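Local coordinates for protein rhamnosidase B (Bacillus sp., PDB 2OKX) that hydrolyses terminal alpha-L-rhamnose residues from glycosides as a family 78 glycoside hydrolase, probably with inversion of the anomeric configuration, at residues Q767-A770 with Y771-V775; F806-E809 with A810-K813. One frame throughout, in Å; residues are numbered along the deposited sequence.

Interaction 1. Residues Q767-A770 with Y771-V775; sequences QVVA and YLCGV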
# COMPACT_ATOMS: atom_id res chain seq x y z
N GLN A 767 6.03 -27.23 7.97
CA GLN A 767 6.62 -28.37 7.28
C GLN A 767 7.25 -27.93 5.96
O GLN A 767 8.37 -28.32 5.63
CB GLN A 767 5.56 -29.44 7.01
CG GLN A 767 4.66 -29.78 8.19
CD GLN A 767 5.41 -29.92 9.50
OE1 GLN A 767 6.43 -30.61 9.57
NE2 GLN A 767 4.90 -29.28 10.55
N VAL A 768 6.52 -27.10 5.21
CA VAL A 768 7.03 -26.60 3.93
C VAL A 768 8.33 -25.84 4.14
O VAL A 768 9.29 -26.02 3.40
CB VAL A 768 6.00 -25.67 3.24
CG1 VAL A 768 6.63 -24.99 2.04
CG2 VAL A 768 4.78 -26.47 2.80
N VAL A 769 8.36 -24.98 5.16
CA VAL A 769 9.55 -24.19 5.44
C VAL A 769 10.73 -25.08 5.83
O VAL A 769 11.86 -24.82 5.44
CB VAL A 769 9.29 -23.16 6.57
CG1 VAL A 769 10.57 -22.41 6.89
CG2 VAL A 769 8.21 -22.18 6.13
N ALA A 770 10.46 -26.13 6.60
CA ALA A 770 11.52 -27.05 7.02
C ALA A 770 12.12 -27.71 5.78
O ALA A 770 13.33 -27.92 5.70
CB ALA A 770 10.95 -28.10 7.97
N TYR A 771 11.26 -28.03 4.82
CA TYR A 771 11.68 -28.67 3.58
C TYR A 771 12.55 -27.73 2.74
O TYR A 771 13.62 -28.13 2.27
CB TYR A 771 10.45 -29.08 2.78
CG TYR A 771 10.77 -29.91 1.55
CD1 TYR A 771 11.13 -31.25 1.66
CD2 TYR A 771 10.70 -29.35 0.28
CE1 TYR A 771 11.41 -32.02 0.53
CE2 TYR A 771 10.98 -30.11 -0.86
CZ TYR A 771 11.34 -31.44 -0.72
OH TYR A 771 11.62 -32.18 -1.85
N LEU A 772 12.10 -26.50 2.56
CA LEU A 772 12.83 -25.51 1.77
C LEU A 772 14.14 -25.07 2.38
O LEU A 772 15.09 -24.76 1.66
CB LEU A 772 11.97 -24.26 1.55
CG LEU A 772 10.83 -24.33 0.54
CD1 LEU A 772 10.05 -23.02 0.57
CD2 LEU A 772 11.39 -24.57 -0.85
N CYS A 773 14.20 -25.02 3.71
CA CYS A 773 15.42 -24.58 4.38
C CYS A 773 16.48 -25.68 4.49
O CYS A 773 17.59 -25.42 4.93
CB CYS A 773 15.07 -24.03 5.76
SG CYS A 773 14.11 -22.49 5.68
N GLY A 774 16.12 -26.89 4.08
CA GLY A 774 17.07 -27.99 4.13
C GLY A 774 17.35 -28.49 5.53
O GLY A 774 18.40 -29.09 5.79
N VAL A 775 16.42 -28.25 6.45
CA VAL A 775 16.57 -28.69 7.83
C VAL A 775 16.08 -30.12 7.94
O VAL A 775 16.60 -30.91 8.72
CB VAL A 775 15.76 -27.79 8.79
CG1 VAL A 775 15.73 -28.40 10.18
CG2 VAL A 775 16.39 -26.40 8.85

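Interaction 2. Residues F806-E809 with A810-K813; sequences FYYE and ALEK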
# COMPACT_ATOMS: atom_id res chain seq x y z
N PHE A 806 5.99 -20.21 -1.56
CA PHE A 806 6.98 -21.05 -0.91
C PHE A 806 6.62 -22.52 -1.13
O PHE A 806 7.50 -23.36 -1.32
CB PHE A 806 7.06 -20.72 0.58
CG PHE A 806 7.54 -19.32 0.86
CD1 PHE A 806 8.82 -18.92 0.51
CD2 PHE A 806 6.70 -18.39 1.46
CE1 PHE A 806 9.27 -17.62 0.75
CE2 PHE A 806 7.13 -17.08 1.71
CZ PHE A 806 8.41 -16.69 1.35
N TYR A 807 5.33 -22.82 -1.12
CA TYR A 807 4.86 -24.18 -1.33
C TYR A 807 5.25 -24.66 -2.73
O TYR A 807 5.67 -25.81 -2.91
CB TYR A 807 3.34 -24.23 -1.14
CG TYR A 807 2.70 -25.58 -1.42
CD1 TYR A 807 3.20 -26.75 -0.85
CD2 TYR A 807 1.58 -25.67 -2.23
CE1 TYR A 807 2.59 -27.98 -1.09
CE2 TYR A 807 0.96 -26.89 -2.47
CZ TYR A 807 1.48 -28.04 -1.90
OH TYR A 807 0.86 -29.24 -2.14
N TYR A 808 5.12 -23.78 -3.72
CA TYR A 808 5.48 -24.14 -5.09
C TYR A 808 6.98 -24.35 -5.22
O TYR A 808 7.43 -25.21 -5.98
CB TYR A 808 4.99 -23.07 -6.07
CG TYR A 808 3.48 -22.88 -6.09
CD1 TYR A 808 2.62 -23.88 -5.62
CD2 TYR A 808 2.90 -21.71 -6.60
CE1 TYR A 808 1.22 -23.72 -5.65
CE2 TYR A 808 1.51 -21.54 -6.63
CZ TYR A 808 0.68 -22.54 -6.15
OH TYR A 808 -0.69 -22.37 -6.18
N GLU A 809 7.77 -23.56 -4.50
CA GLU A 809 9.22 -23.73 -4.56
C GLU A 809 9.55 -25.12 -4.03
O GLU A 809 10.46 -25.79 -4.52
CB GLU A 809 9.93 -22.66 -3.72
CG GLU A 809 9.99 -21.28 -4.37
CD GLU A 809 10.82 -20.28 -3.58
OE1 GLU A 809 10.38 -19.86 -2.48
OE2 GLU A 809 11.92 -19.92 -4.04
N ALA A 810 8.78 -25.57 -3.04
CA ALA A 810 8.96 -26.89 -2.46
C ALA A 810 8.55 -27.97 -3.46
O ALA A 810 9.24 -28.99 -3.60
CB ALA A 810 8.14 -27.03 -1.17
N LEU A 811 7.44 -27.76 -4.16
CA LEU A 811 6.98 -28.73 -5.15
C LEU A 811 7.98 -28.85 -6.30
O LEU A 811 8.16 -29.92 -6.86
CB LEU A 811 5.59 -28.35 -5.69
CG LEU A 811 4.42 -28.43 -4.70
CD1 LEU A 811 3.14 -27.97 -5.39
CD2 LEU A 811 4.26 -29.86 -4.19
N GLU A 812 8.63 -27.74 -6.63
CA GLU A 812 9.62 -27.74 -7.70
C GLU A 812 10.81 -28.58 -7.25
O GLU A 812 11.32 -29.42 -7.99
CB GLU A 812 10.08 -26.31 -8.00
CG GLU A 812 11.27 -26.22 -8.96
CD GLU A 812 10.94 -26.73 -10.36
OE1 GLU A 812 11.89 -27.05 -11.10
OE2 GLU A 812 9.75 -26.81 -10.73
N LYS A 813 11.24 -28.35 -6.01
CA LYS A 813 12.36 -29.08 -5.43
C LYS A 813 12.04 -30.58 -5.35
O LYS A 813 12.92 -31.42 -5.54
CB LYS A 813 12.64 -28.54 -4.02
CG LYS A 813 13.78 -29.23 -3.28
CD LYS A 813 13.97 -28.62 -1.90
CE LYS A 813 15.09 -29.30 -1.12
NZ LYS A 813 16.42 -29.10 -1.77

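Interaction 1. Residues Q767-A770 with Y771-V775
Val769 and Cys773 meet one turn apart near the end of helix 764-772, where CG1 of Val769 lies 3.7 Å from SG of Cys773. In the valine CG1 is anti to the backbone N (chi1 177°), which directs this branch, and not CG2, at the sulfur. The backbone binds the same pair, Cys773 N donating to Val769 O at 2.9 Å. On another side of the helix CG1 of Val768 approaches CD1 of Leu772 more loosely, at 4.2 Å, alongside a straighter bond from Leu772 N to Val768 O (3.0 Å, 164° at the hydrogen). Tyr771 N gives the same kind of i to i+4 bond to Gln767 O, but its side chain leaves the turn.

At the C-terminal end the pattern of bonds changes. Gly774 leaves helical geometry with positive phi (72°), and its N makes a weak bond to Tyr771 O. Val775 N then reaches back to Ala770 O at 3.2 Å, an i to i+5 bond. The chain thereby turns off the helix with Val775 brought back beside its last turn.

Farther out, the phenol OH of Tyr771 ends in a hydrogen bond to Glu785, and the ring packs on Ile784 and Leu788 of helix 778-789. The Gln767 amide points away from 771-775 into the surrounding protein, where NE2 donates to Tyr748 O and Ser763 O, which fixes the buried group. Val769 and Cys773 share Phe701 of helix 696-715, a neighbour that covers this flank of the turn and meets Val775 through Leu700. The i to i+5 bond and the weak Gly774 N to Tyr771 O bond together define a Schellman motif, here ending a helix of the (alpha/alpha)6 barrel of the glycosidase domain.

Interaction 2. Residues F806-E809 with A810-K813
Tyr807 O accepts the N-H of Leu811 at 2.9 Å, and CG of Leu811 rests 3.4 Å from the same oxygen. Equally short is the next bond along, Glu812 N to Tyr808 O, while Ala810 N to Phe806 O and Lys813 N to Glu809 O continue the i to i+4 series on the two sides of this pair.

The side chains of Tyr807 and Leu811 repeat the backbone pairing as a CH-pi contact. CD1 of Leu811 stands over one face of the Tyr807 ring, 4.0 Å from its centroid and offset toward the rim; CD2 lies 4.0 Å from CE1 of that tyrosine. With CG of Tyr807 anti to the backbone N (chi1 176°), the ring lies against the Leu811 methyls one turn on. CD1 of Leu811 also approaches CD1 of Tyr808 obliquely, at 4.1 Å, and so touches two aromatic rings.

Both phenols are tied outside the turn, Tyr807 OH to Leu788 O and Tyr808 OH to Asp823, while Leu819 of helix 817-833 touches Tyr807 and Leu811. Both carboxylates have partners outside the turn: Glu809 forms a salt bridge with Arg581 of helix 577-590, and Glu812 pairs with Lys880 of strand 879-881 while bonding to Ser875 and to Gln817, which begins helix 817-833. The whole is an i to i+4 aromatic-leucine contact on a helix of the (alpha/alpha)6 barrel, packed against helix 817-833.

Along the chain, interaction 1 closes first, at the C-terminal end of helix 764-772, and interaction 2 follows on helix 801-813. Each is a local turn that closes no long loop, and the two lie in series without nesting or crossing. Helix 778-789 runs between them in sequence and is a shared neighbour, since it also receives the hydroxyl of Tyr807. In space the two contacts touch, their centres about 10 Å apart: CD1 of Leu772 meets O of Phe806 at 3.2 Å, and CE2 of Tyr771 packs on CD of Lys813 at 3.5 Å. Together they join the C-terminal turn of helix 764-772 to residues 806-813 of helix 801-813.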